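Local coordinates for protein CalG4 (Micromonospora echinospora, PDB 3IA7) that adopts the two-domain GT-B fold, with a Rossmann-like parallel beta-sheet in each half, and carries calcium ions in the crystal, at residues L193-Q198 / F208-P213; E186-V191 / A390-A395; I7-V12 / L105-V110; L234-G239 / V263-G268; L271-L276 / A285-P290. One frame throughout, in Å; residues are numbered along the deposited sequence.

Contact 1 (L193-Q198 / F208-P213); sequences LPKSFQ and FAFVGP
Lys195 lays its aliphatic chain over one face of the Phe210 ring: CG of Lys195 stands 4.2 Å from the ring centroid and 27° off the normal, a CH-pi contact. Because CG of Lys195 is anti to the backbone nitrogen (chi1 -168°) and the chain beyond is extended, the methylenes slant across the ring and carry the ammonium away from the partner segment. Gln198 approaches differently, at about a right angle to Phe210; its OE1 lies near the ring plane, 3.5 Å from Phe210 CE1, and is held there by a bond from Ala135 N. A second oxygen at the ring edge, Leu193 O, accepts a weak bond from Gly212 N at 3.1 Å. One water accepts from Lys195 N (2.8 Å) and donates to Phe210 O (3.0 Å). Pro194 CD meets Pro213 CD at 4.2 Å, where helices 307-315 and 367-381 also press on these prolines. Phe210 belongs to strand 208-210, outermost in the N-terminal parallel sheet. Methylenes thus lie over a face and two oxygens near the ring plane, Gln198 OE1 the nearer to a ring carbon; with one weak direct backbone bond and one water bridge, packing probably carries most of the contact.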
# COMPACT_ATOMS: atom_id res chain seq x y z
N LEU A 193 4.26 3.97 14.89
CA LEU A 193 3.00 4.23 15.60
C LEU A 193 2.81 5.73 15.64
O LEU A 193 3.80 6.46 15.58
CB LEU A 193 3.04 3.81 17.08
CG LEU A 193 3.49 2.36 17.39
CD1 LEU A 193 3.45 2.18 18.88
CD2 LEU A 193 2.63 1.33 16.82
N PRO A 194 1.56 6.18 15.73
CA PRO A 194 1.38 7.60 16.02
C PRO A 194 1.73 7.85 17.47
O PRO A 194 1.50 7.00 18.34
CB PRO A 194 -0.11 7.84 15.71
CG PRO A 194 -0.79 6.54 16.02
CD PRO A 194 0.28 5.46 15.56
N LYS A 195 2.30 9.03 17.73
CA LYS A 195 2.77 9.31 19.07
C LYS A 195 1.68 9.15 20.14
O LYS A 195 1.94 8.72 21.30
CB LYS A 195 3.37 10.72 19.11
CG LYS A 195 4.14 10.97 20.40
CD LYS A 195 4.89 12.33 20.30
CE LYS A 195 5.88 12.48 21.45
NZ LYS A 195 6.52 13.80 21.35
N SER A 196 0.44 9.51 19.80
CA SER A 196 -0.58 9.48 20.83
C SER A 196 -0.89 8.05 21.29
O SER A 196 -1.59 7.86 22.30
CB SER A 196 -1.89 10.15 20.37
OG SER A 196 -2.35 9.53 19.19
N PHE A 197 -0.54 7.06 20.47
CA PHE A 197 -0.84 5.67 20.80
C PHE A 197 0.24 5.14 21.76
O PHE A 197 0.05 4.12 22.44
CB PHE A 197 -0.87 4.80 19.53
CG PHE A 197 -1.51 3.44 19.73
CD1 PHE A 197 -2.84 3.35 20.15
CD2 PHE A 197 -0.81 2.27 19.45
CE1 PHE A 197 -3.48 2.08 20.34
CE2 PHE A 197 -1.46 0.98 19.61
CZ PHE A 197 -2.81 0.93 20.06
N GLN A 198 1.38 5.84 21.85
CA GLN A 198 2.47 5.43 22.73
C GLN A 198 2.22 5.72 24.25
O GLN A 198 2.05 6.91 24.67
CB GLN A 198 3.76 6.15 22.30
CG GLN A 198 4.92 5.99 23.27
CD GLN A 198 5.54 4.59 23.21
OE1 GLN A 198 5.70 4.01 22.13
NE2 GLN A 198 5.97 4.05 24.38
N PHE A 208 13.48 9.65 19.49
CA PHE A 208 12.37 8.77 19.07
C PHE A 208 11.53 9.51 18.03
O PHE A 208 11.01 10.59 18.32
CB PHE A 208 11.51 8.35 20.26
CG PHE A 208 12.25 7.52 21.28
CD1 PHE A 208 12.18 6.12 21.23
CD2 PHE A 208 13.08 8.12 22.22
CE1 PHE A 208 12.87 5.32 22.17
CE2 PHE A 208 13.83 7.34 23.14
CZ PHE A 208 13.69 5.93 23.13
N ALA A 209 11.43 8.96 16.83
CA ALA A 209 10.51 9.52 15.83
C ALA A 209 9.23 8.64 15.68
O ALA A 209 9.30 7.47 15.26
CB ALA A 209 11.21 9.71 14.48
N PHE A 210 8.08 9.20 16.03
CA PHE A 210 6.78 8.42 15.92
C PHE A 210 6.19 8.67 14.52
O PHE A 210 5.47 9.67 14.29
CB PHE A 210 5.82 8.77 17.07
CG PHE A 210 6.38 8.40 18.43
CD1 PHE A 210 6.13 7.12 18.96
CD2 PHE A 210 7.23 9.28 19.10
CE1 PHE A 210 6.69 6.73 20.21
CE2 PHE A 210 7.82 8.93 20.37
CZ PHE A 210 7.55 7.63 20.91
N VAL A 211 6.55 7.82 13.57
CA VAL A 211 6.22 8.07 12.15
C VAL A 211 4.88 7.47 11.70
O VAL A 211 4.40 7.71 10.59
CB VAL A 211 7.40 7.69 11.17
CG1 VAL A 211 8.71 8.47 11.55
CG2 VAL A 211 7.56 6.13 11.14
N GLY A 212 4.27 6.70 12.57
CA GLY A 212 3.00 6.04 12.23
C GLY A 212 3.11 4.79 11.32
O GLY A 212 4.25 4.43 10.88
N PRO A 213 1.96 4.14 11.01
CA PRO A 213 1.92 2.93 10.15
C PRO A 213 2.23 3.31 8.70
O PRO A 213 2.14 4.49 8.34
CB PRO A 213 0.47 2.42 10.31
CG PRO A 213 -0.33 3.60 10.72
CD PRO A 213 0.61 4.55 11.45
O HOH W 1 3.00 10.72 15.65

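Contact 2 (E186-V191 / A390-A395); sequences EGLTIV and ADEVEA
The helical turn that Leu188 and Ile190 touch through Glu392 and Val393 is closed by the bond from Glu394 N to Ala390 O, 2.8 Å long. It belongs to helix 385-400, the last of the chain, which returns from the C-terminal half to lie against the N-terminal parallel sheet, as in other GT-B proteins. No hydrogen bond crosses this interface; the contact is van der Waals packing, mostly carbon on carbon, with one methyl against a backbone carbonyl oxygen. Where the chain approaches strand 189-191, a bond between Glu186 OE1 and Tyr108 OH ties it to the sheet. Leu188 and Ile190, two residues apart along the chain, both point at the helix. For Leu188 a first torsion of 175° sets CG anti to the backbone nitrogen, and its CD2 methyl then reaches Glu392 O at 3.7 Å, with Val393 CG2 4.3 Å from the same methyl. Ile190 advances by CD1, which meets Glu392 CB at 3.9 Å. Thus Glu392 offers its CB and carbonyl to the sheet, and its carboxylate is engaged elsewhere, in a salt bridge from OE2 to Arg388 one turn earlier. Strand 127-131 flanks Ile190 through Val128 and Leu130, while Ala390 packs on helix 15-30, so the terminal helix is wedged among N-terminal elements. A longer apolar contact completes the packing: Ile190 CD1 stands 4.4 Å from Val393 CG2.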
# COMPACT_ATOMS: atom_id res chain seq x y z
N GLU A 186 18.89 3.65 21.62
CA GLU A 186 19.57 3.89 20.34
C GLU A 186 19.69 5.37 19.99
O GLU A 186 18.92 6.19 20.47
CB GLU A 186 18.86 3.12 19.21
CG GLU A 186 19.78 2.93 17.98
CD GLU A 186 21.20 2.46 18.38
OE1 GLU A 186 21.38 1.26 18.66
OE2 GLU A 186 22.12 3.30 18.47
N GLY A 187 20.70 5.73 19.20
CA GLY A 187 20.88 7.15 18.77
C GLY A 187 19.63 7.69 18.04
O GLY A 187 19.32 8.89 18.12
N LEU A 188 18.95 6.80 17.32
CA LEU A 188 17.66 7.09 16.64
C LEU A 188 16.76 5.85 16.67
O LEU A 188 17.22 4.72 16.40
CB LEU A 188 17.85 7.56 15.16
CG LEU A 188 16.55 7.79 14.33
CD1 LEU A 188 15.74 9.01 14.91
CD2 LEU A 188 16.83 7.92 12.81
N THR A 189 15.49 6.05 17.02
CA THR A 189 14.51 4.99 17.00
C THR A 189 13.31 5.47 16.20
O THR A 189 12.73 6.52 16.52
CB THR A 189 14.07 4.60 18.45
OG1 THR A 189 15.23 4.16 19.22
CG2 THR A 189 13.07 3.41 18.38
N ILE A 190 12.96 4.71 15.16
CA ILE A 190 11.82 4.96 14.32
C ILE A 190 10.72 4.02 14.80
O ILE A 190 10.85 2.78 14.77
CB ILE A 190 12.12 4.72 12.78
CG1 ILE A 190 13.43 5.42 12.32
CG2 ILE A 190 10.83 5.05 11.89
CD1 ILE A 190 13.38 6.89 12.24
N VAL A 191 9.64 4.62 15.27
CA VAL A 191 8.55 3.88 15.83
C VAL A 191 7.37 3.99 14.88
O VAL A 191 6.92 5.13 14.58
CB VAL A 191 8.15 4.49 17.21
CG1 VAL A 191 6.99 3.72 17.79
CG2 VAL A 191 9.33 4.47 18.19
N ALA A 390 12.51 8.28 6.33
CA ALA A 390 13.71 8.44 5.47
C ALA A 390 14.42 9.78 5.75
O ALA A 390 15.64 9.83 5.78
CB ALA A 390 13.35 8.31 4.01
N ASP A 391 13.64 10.84 5.95
CA ASP A 391 14.20 12.15 6.32
C ASP A 391 15.00 12.05 7.64
O ASP A 391 16.12 12.59 7.73
CB ASP A 391 13.09 13.23 6.47
CG ASP A 391 12.50 13.69 5.14
OD1 ASP A 391 12.96 13.28 4.03
OD2 ASP A 391 11.58 14.52 5.20
N GLU A 392 14.44 11.32 8.60
CA GLU A 392 15.05 11.22 9.94
C GLU A 392 16.33 10.41 9.80
O GLU A 392 17.34 10.73 10.38
CB GLU A 392 14.15 10.47 10.92
CG GLU A 392 12.81 11.12 11.22
CD GLU A 392 12.86 12.25 12.24
OE1 GLU A 392 13.87 12.42 12.95
OE2 GLU A 392 11.83 12.95 12.35
N VAL A 393 16.27 9.34 9.02
CA VAL A 393 17.47 8.52 8.85
C VAL A 393 18.55 9.33 8.13
O VAL A 393 19.74 9.31 8.54
CB VAL A 393 17.18 7.24 8.06
CG1 VAL A 393 18.50 6.55 7.69
CG2 VAL A 393 16.19 6.27 8.85
N GLU A 394 18.18 10.01 7.04
CA GLU A 394 19.18 10.82 6.33
C GLU A 394 19.79 11.96 7.17
O GLU A 394 21.00 12.20 7.11
CB GLU A 394 18.66 11.36 4.99
CG GLU A 394 18.36 10.25 3.96
CD GLU A 394 18.02 10.83 2.62
OE1 GLU A 394 17.20 11.78 2.59
OE2 GLU A 394 18.58 10.33 1.62
N ALA A 395 18.95 12.62 7.97
CA ALA A 395 19.40 13.66 8.90
C ALA A 395 20.35 13.11 9.99
O ALA A 395 21.32 13.76 10.33
CB ALA A 395 18.19 14.39 9.56

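Contact 3 (I7-V12 / L105-V110); sequences ILFANV and LVVYDV
With CG of Phe9 beside its backbone nitrogen (chi1 -79°) and CG1 of Val107 anti to its own (chi1 176°), the two side chains leave neighbouring strands side by side and pointing the same way, and the phenyl ring turns a face to the valine. Val107 CB stands 4.0 Å from the centroid of the Phe9 ring, only 3° off the normal, so this CH-pi contact is almost exactly centred; Val107 CG1 adds a touch to Phe9 CE2 at 3.8 Å. The other branch, Val107 CG2, crosses to Ile7 CG2 at 3.6 Å, and Leu105 CD2 lies 4.0 Å from that same Ile7 methyl. Ile7, Phe9, Leu105 and Val107 therefore line one apolar face, where Val25 and Leu28 of helix 15-30 pack on Phe9. The backbones pair in parallel register, with nearly straight bonds such as Leu8 N to Leu105 O (2.9 Å) and Ala10 N to Val107 O (2.8 Å). At the carboxyl ends of the strands, Asn11, just beyond its own strand, brings OD1 to 3.0 Å from Asp109 CB, with amide and carboxylate planes not far from parallel. His17 links the pair from outside: its O accepts from Asn11 ND2, and its ND1 bonds to Asp109 OD2. Strands 6-10 and 105-109 are the first and fourth of the chain yet lie next to each other in the sheet; this is the switch point of a Rossmann-like fold, where crossovers diverge to the two sides and leave a crevice at the carboxyl ends of the strands.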
# COMPACT_ATOMS: atom_id res chain seq x y z
N ILE A 7 23.19 0.95 3.24
CA ILE A 7 22.44 0.84 4.47
C ILE A 7 22.02 -0.61 4.67
O ILE A 7 21.38 -1.19 3.78
CB ILE A 7 21.19 1.78 4.41
CG1 ILE A 7 21.65 3.26 4.25
CG2 ILE A 7 20.39 1.55 5.72
CD1 ILE A 7 20.49 4.29 4.22
N LEU A 8 22.39 -1.20 5.79
CA LEU A 8 21.99 -2.60 6.06
C LEU A 8 20.80 -2.67 7.03
O LEU A 8 20.83 -1.99 8.09
CB LEU A 8 23.15 -3.42 6.58
CG LEU A 8 22.71 -4.77 7.16
CD1 LEU A 8 22.60 -5.75 6.00
CD2 LEU A 8 23.72 -5.27 8.15
N PHE A 9 19.78 -3.43 6.65
CA PHE A 9 18.66 -3.71 7.57
C PHE A 9 18.82 -5.12 8.12
O PHE A 9 18.96 -6.09 7.39
CB PHE A 9 17.33 -3.64 6.83
CG PHE A 9 16.81 -2.27 6.59
CD1 PHE A 9 17.50 -1.37 5.77
CD2 PHE A 9 15.60 -1.88 7.15
CE1 PHE A 9 17.00 -0.07 5.54
CE2 PHE A 9 15.07 -0.59 6.91
CZ PHE A 9 15.80 0.33 6.11
N ALA A 10 18.80 -5.23 9.43
CA ALA A 10 18.76 -6.55 10.09
C ALA A 10 17.37 -6.75 10.70
O ALA A 10 16.95 -5.95 11.59
CB ALA A 10 19.84 -6.63 11.19
N ASN A 11 16.66 -7.80 10.27
CA ASN A 11 15.33 -8.06 10.77
C ASN A 11 15.09 -9.56 10.96
O ASN A 11 15.78 -10.40 10.36
CB ASN A 11 14.24 -7.49 9.83
CG ASN A 11 12.94 -7.08 10.59
OD1 ASN A 11 12.68 -7.46 11.74
ND2 ASN A 11 12.17 -6.22 9.96
N VAL A 12 14.14 -9.87 11.84
CA VAL A 12 13.73 -11.25 12.05
C VAL A 12 12.68 -11.60 10.96
O VAL A 12 12.12 -10.71 10.32
CB VAL A 12 13.21 -11.49 13.50
CG1 VAL A 12 11.99 -10.65 13.75
CG2 VAL A 12 12.85 -12.99 13.72
N LEU A 105 25.66 2.21 7.62
CA LEU A 105 24.64 2.36 8.67
C LEU A 105 23.93 1.01 8.91
O LEU A 105 23.67 0.32 7.94
CB LEU A 105 23.60 3.39 8.23
CG LEU A 105 22.43 3.56 9.20
CD1 LEU A 105 22.90 4.26 10.53
CD2 LEU A 105 21.27 4.31 8.48
N VAL A 106 23.66 0.64 10.17
CA VAL A 106 22.93 -0.59 10.52
C VAL A 106 21.53 -0.18 10.99
O VAL A 106 21.38 0.67 11.90
CB VAL A 106 23.67 -1.37 11.67
CG1 VAL A 106 22.88 -2.60 12.18
CG2 VAL A 106 25.10 -1.79 11.18
N VAL A 107 20.51 -0.67 10.34
CA VAL A 107 19.16 -0.34 10.78
C VAL A 107 18.64 -1.69 11.26
O VAL A 107 18.62 -2.65 10.48
CB VAL A 107 18.32 0.20 9.62
CG1 VAL A 107 16.85 0.46 10.09
CG2 VAL A 107 18.92 1.51 9.06
N TYR A 108 18.25 -1.80 12.51
CA TYR A 108 17.77 -3.09 13.02
C TYR A 108 16.39 -2.97 13.66
O TYR A 108 16.06 -1.98 14.37
CB TYR A 108 18.76 -3.66 14.06
CG TYR A 108 18.96 -2.75 15.30
CD1 TYR A 108 18.17 -2.93 16.46
CD2 TYR A 108 19.95 -1.76 15.32
CE1 TYR A 108 18.33 -2.11 17.58
CE2 TYR A 108 20.14 -0.91 16.52
CZ TYR A 108 19.29 -1.13 17.63
OH TYR A 108 19.41 -0.38 18.79
N ASP A 109 15.59 -4.01 13.46
CA ASP A 109 14.32 -4.09 14.19
C ASP A 109 14.61 -4.42 15.64
O ASP A 109 15.63 -5.03 15.98
CB ASP A 109 13.42 -5.18 13.57
CG ASP A 109 12.12 -5.38 14.35
OD1 ASP A 109 11.23 -4.53 14.15
OD2 ASP A 109 12.00 -6.36 15.15
N VAL A 110 13.70 -4.00 16.51
CA VAL A 110 13.88 -4.24 17.96
C VAL A 110 14.01 -5.73 18.37
O VAL A 110 14.76 -6.04 19.29
CB VAL A 110 12.78 -3.52 18.78
CG1 VAL A 110 11.42 -4.14 18.48
CG2 VAL A 110 13.11 -3.57 20.32

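Contact 4 (L234-G239 / V263-G268); sequences LLVSLG and VVMAIG
Val263 fits between Leu234 and Val236, which project on the same face of the neighbouring strand: its CG1 meets Val236 CG2 at 3.8 Å, the two side chains crossing at a slant, and its CG2 comes to 4.3 Å from Leu234 CB. Phe256 of helix 246-256 lies on Leu234 and Val263 from above this face. Farther along, the selenomethionine Met265 touches Val236 CB by its CG (4.2 Å) and then swings away, toward Val283 and Ala285 of strand 283-286. The reverse face has a different relief. Leu235, with CG anti to its backbone nitrogen (chi1 176°), bends its CD1 methyl back to Val264 O, 3.5 Å away. Next along, two small groups face each other, Ser237 OG and Ala266 CB at 4.0 Å; this low ground is taken by Phe291 of helix 291-295, which packs on Leu235, Ser237 and Ala266 alike. Three nearly straight backbone bonds fix the parallel register, for instance Val236 N to Val264 O at 2.8 Å, and the strand axes diverge by 18°. Beyond them the chains part, CA of Gly239 and CA of Gly268 being 6.1 Å apart, and a water fills the widening, accepting from Leu238 N at 2.8 Å and within bonding distance of Ala266 O. Both glycines have positive phi, suited to the turn out of the sheet. The arrangement is the beta-alpha-beta crossover of strand 233-237, helix 246-256 and strand 262-266 that opens the C-terminal Rossmann-like sheet.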
# COMPACT_ATOMS: atom_id res chain seq x y z
N LEU A 234 -19.65 -3.87 8.25
CA LEU A 234 -18.72 -4.40 9.22
C LEU A 234 -17.61 -5.16 8.53
O LEU A 234 -17.88 -6.03 7.67
CB LEU A 234 -19.46 -5.33 10.19
CG LEU A 234 -18.60 -6.10 11.23
CD1 LEU A 234 -17.90 -5.18 12.28
CD2 LEU A 234 -19.41 -7.16 11.92
N LEU A 235 -16.36 -4.86 8.89
CA LEU A 235 -15.24 -5.72 8.48
C LEU A 235 -14.87 -6.64 9.63
O LEU A 235 -14.68 -6.18 10.77
CB LEU A 235 -14.01 -4.89 8.04
CG LEU A 235 -12.69 -5.67 7.67
CD1 LEU A 235 -12.94 -6.62 6.57
CD2 LEU A 235 -11.59 -4.71 7.26
N VAL A 236 -14.77 -7.91 9.34
CA VAL A 236 -14.35 -8.90 10.30
C VAL A 236 -13.04 -9.55 9.81
O VAL A 236 -12.96 -10.07 8.69
CB VAL A 236 -15.38 -10.05 10.47
CG1 VAL A 236 -14.84 -11.06 11.52
CG2 VAL A 236 -16.74 -9.48 10.88
N SER A 237 -12.01 -9.53 10.65
CA SER A 237 -10.74 -10.16 10.24
C SER A 237 -10.00 -10.69 11.44
O SER A 237 -9.93 -10.01 12.44
CB SER A 237 -9.88 -9.10 9.55
OG SER A 237 -8.68 -9.69 9.09
N LEU A 238 -9.40 -11.88 11.34
CA LEU A 238 -8.59 -12.40 12.45
C LEU A 238 -7.13 -12.55 12.05
O LEU A 238 -6.35 -13.22 12.73
CB LEU A 238 -9.10 -13.77 12.92
CG LEU A 238 -10.51 -13.86 13.53
CD1 LEU A 238 -10.74 -15.31 14.06
CD2 LEU A 238 -10.70 -12.84 14.64
N GLY A 239 -6.77 -11.94 10.93
CA GLY A 239 -5.46 -12.07 10.32
C GLY A 239 -5.32 -13.36 9.50
O GLY A 239 -6.29 -14.07 9.22
N VAL A 263 -21.74 -7.56 5.88
CA VAL A 263 -20.53 -8.03 6.61
C VAL A 263 -19.51 -8.57 5.60
O VAL A 263 -19.83 -9.44 4.75
CB VAL A 263 -20.91 -9.12 7.68
CG1 VAL A 263 -19.61 -9.66 8.41
CG2 VAL A 263 -21.94 -8.53 8.70
N VAL A 264 -18.28 -8.07 5.71
CA VAL A 264 -17.17 -8.61 4.91
C VAL A 264 -16.20 -9.33 5.84
O VAL A 264 -15.68 -8.72 6.78
CB VAL A 264 -16.41 -7.52 4.13
CG1 VAL A 264 -15.25 -8.15 3.33
CG2 VAL A 264 -17.37 -6.71 3.26
N MSE A 265 -16.02 -10.63 5.60
CA MSE A 265 -15.16 -11.42 6.46
C MSE A 265 -13.92 -11.81 5.68
O MSE A 265 -14.02 -12.44 4.62
CB MSE A 265 -15.87 -12.65 7.05
CG MSE A 265 -17.32 -12.33 7.51
SE MSE A 265 -17.97 -13.65 8.73
CE MSE A 265 -18.18 -15.10 7.36
N ALA A 266 -12.75 -11.41 6.19
CA ALA A 266 -11.45 -11.80 5.62
C ALA A 266 -10.90 -12.94 6.46
O ALA A 266 -10.59 -12.75 7.66
CB ALA A 266 -10.48 -10.63 5.65
N ILE A 267 -10.81 -14.12 5.86
CA ILE A 267 -10.54 -15.34 6.61
C ILE A 267 -9.09 -15.85 6.47
O ILE A 267 -8.71 -16.82 7.09
CB ILE A 267 -11.60 -16.45 6.33
CG1 ILE A 267 -11.38 -17.09 4.94
CG2 ILE A 267 -13.02 -15.94 6.54
CD1 ILE A 267 -12.35 -18.24 4.62
N GLY A 268 -8.29 -15.17 5.65
CA GLY A 268 -6.87 -15.52 5.51
C GLY A 268 -6.61 -16.68 4.56
O GLY A 268 -7.53 -17.30 4.05
O HOH W 2 -8.89 -13.87 9.48
O HOH W 3 -8.43 -16.68 9.99

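Contact 5 (L271-L276 / A285-P290); sequences LDPAVL and AHQWIP
Gln287 NE2 donates to Leu271 O at 2.8 Å with an angle of 170° at the hydrogen, the one hydrogen bond between the loop 271-276 and the end of strand 283-286. The acceptor lies in the amide plane of Gln287, whereas the donor stands above the carbonyl plane of Leu271, 62° out of it; the bond is straight at the amide but does not follow a carbonyl lone pair. The extended Gln287 chain brings its CG to 3.4 Å from the same Leu271 O and to 4.1 Å from Pro273 CD, crossing the proline ring at about a right angle. Separately, Leu276, its CG beside the backbone nitrogen (chi1 -56°), sends CD1 to Ala285 CB at 3.6 Å. In the next shell, Asp272 OD1 accepts from Ala274 N at 2.9 Å in an Asx turn, while Val275 N bonds back to Asp272 O at 3.0 Å. These bonds accompany a helical course of 273-276, without the regular bonds of a helix, in which Pro273 and Leu276 face the strand. Behind Leu276 stand Phe249 of helix 246-256 and Met265 of strand 262-266; the backbone of His286 pairs with Met265 and Ile267, placing Gln287 just past the pairing. On the outer side the second subunit arrives: Trp288 NE1 bonds to Pro222 O of that subunit, and His286 meets Trp288 of the second subunit edge-to-face. The contact is thus a crossover loop folded onto the outermost strand of the C-terminal Rossmann-like sheet, where 286-289 meet the second subunit.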
# COMPACT_ATOMS: atom_id res chain seq x y z
N LEU A 271 -7.65 -20.88 5.34
CA LEU A 271 -9.02 -21.39 5.51
C LEU A 271 -9.79 -21.33 4.19
O LEU A 271 -9.85 -20.26 3.56
CB LEU A 271 -9.76 -20.60 6.62
CG LEU A 271 -11.01 -21.18 7.30
CD1 LEU A 271 -10.71 -22.60 7.90
CD2 LEU A 271 -11.55 -20.25 8.39
N ASP A 272 -10.33 -22.46 3.76
CA ASP A 272 -11.22 -22.55 2.59
C ASP A 272 -12.58 -21.94 2.97
O ASP A 272 -13.21 -22.40 3.91
CB ASP A 272 -11.37 -24.03 2.20
CG ASP A 272 -12.24 -24.26 0.95
OD1 ASP A 272 -12.89 -23.32 0.43
OD2 ASP A 272 -12.28 -25.43 0.48
N PRO A 273 -13.02 -20.88 2.25
CA PRO A 273 -14.34 -20.30 2.57
C PRO A 273 -15.52 -21.27 2.39
O PRO A 273 -16.57 -21.07 2.98
CB PRO A 273 -14.44 -19.06 1.66
CG PRO A 273 -13.44 -19.33 0.55
CD PRO A 273 -12.35 -20.15 1.15
N ALA A 274 -15.33 -22.34 1.63
CA ALA A 274 -16.38 -23.36 1.51
C ALA A 274 -16.66 -24.05 2.85
O ALA A 274 -17.78 -24.51 3.09
CB ALA A 274 -16.00 -24.41 0.46
N VAL A 275 -15.65 -24.11 3.71
CA VAL A 275 -15.75 -24.69 5.05
C VAL A 275 -16.86 -24.05 5.91
O VAL A 275 -17.54 -24.73 6.67
CB VAL A 275 -14.35 -24.65 5.77
CG1 VAL A 275 -14.40 -23.88 7.10
CG2 VAL A 275 -13.75 -26.02 5.91
N LEU A 276 -17.03 -22.74 5.74
CA LEU A 276 -18.03 -21.95 6.45
C LEU A 276 -19.44 -22.39 6.14
O LEU A 276 -20.33 -22.17 6.94
CB LEU A 276 -17.87 -20.44 6.10
CG LEU A 276 -16.49 -19.88 6.38
CD1 LEU A 276 -16.41 -18.35 6.05
CD2 LEU A 276 -16.11 -20.11 7.82
N ALA A 285 -17.48 -13.79 2.36
CA ALA A 285 -16.22 -14.23 2.94
C ALA A 285 -15.15 -14.40 1.87
O ALA A 285 -15.44 -14.92 0.79
CB ALA A 285 -16.44 -15.54 3.73
N HIS A 286 -13.93 -13.95 2.16
CA HIS A 286 -12.84 -13.98 1.18
C HIS A 286 -11.59 -14.36 1.95
O HIS A 286 -11.43 -13.91 3.09
CB HIS A 286 -12.59 -12.56 0.66
CG HIS A 286 -13.74 -11.96 -0.06
ND1 HIS A 286 -13.93 -12.11 -1.41
CD2 HIS A 286 -14.79 -11.23 0.40
CE1 HIS A 286 -15.05 -11.50 -1.76
NE2 HIS A 286 -15.57 -10.94 -0.68
N GLN A 287 -10.70 -15.13 1.35
CA GLN A 287 -9.39 -15.30 1.94
C GLN A 287 -8.65 -13.97 2.07
O GLN A 287 -8.08 -13.70 3.11
CB GLN A 287 -8.54 -16.31 1.17
CG GLN A 287 -9.05 -17.77 1.32
CD GLN A 287 -8.05 -18.80 0.80
OE1 GLN A 287 -7.25 -18.51 -0.09
NE2 GLN A 287 -8.07 -19.98 1.39
N TRP A 288 -8.68 -13.17 0.99
CA TRP A 288 -8.16 -11.81 0.95
C TRP A 288 -9.21 -10.82 0.45
O TRP A 288 -9.98 -11.09 -0.46
CB TRP A 288 -6.94 -11.72 0.03
CG TRP A 288 -5.69 -12.20 0.72
CD1 TRP A 288 -4.89 -11.47 1.57
CD2 TRP A 288 -5.13 -13.50 0.68
NE1 TRP A 288 -3.85 -12.23 2.04
CE2 TRP A 288 -3.98 -13.49 1.52
CE3 TRP A 288 -5.42 -14.67 -0.05
CZ2 TRP A 288 -3.16 -14.59 1.66
CZ3 TRP A 288 -4.66 -15.72 0.12
CH2 TRP A 288 -3.52 -15.70 0.96
N ILE A 289 -9.15 -9.63 1.01
CA ILE A 289 -10.00 -8.52 0.58
C ILE A 289 -9.12 -7.26 0.65
O ILE A 289 -8.17 -7.23 1.43
CB ILE A 289 -11.29 -8.47 1.46
CG1 ILE A 289 -12.30 -7.46 0.91
CG2 ILE A 289 -10.98 -8.09 2.92
CD1 ILE A 289 -12.62 -7.70 -0.51
N PRO A 290 -9.43 -6.19 -0.14
CA PRO A 290 -8.58 -5.03 0.13
C PRO A 290 -9.10 -4.29 1.36
O PRO A 290 -10.20 -3.72 1.30
CB PRO A 290 -8.68 -4.19 -1.16
CG PRO A 290 -10.00 -4.63 -1.84
CD PRO A 290 -10.48 -5.90 -1.15

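In the fold
The five contacts fall into two groups, one in each half of the GT-B fold. Contacts 1, 2 and 3 share the seven-stranded N-terminal sheet: contact 3 joins its neighbouring strands 6-10 and 105-109, first and fourth along the chain, contacts 1 and 2 its far edge, and the centres of contacts 2 and 3 are 12 Å apart. Contacts 4 and 5, 9 Å apart, share the six-stranded C-terminal sheet through neighbouring strands 262-266 and 283-286. Between the groups, centres are 26 to 39 Å apart. Along the chain contact 3 closes first, and the span from 186-191 to 390-395 encloses contacts 1, 4 and 5; contact 2 thus returns the chain's end to the N-terminal half, tying the two domains together.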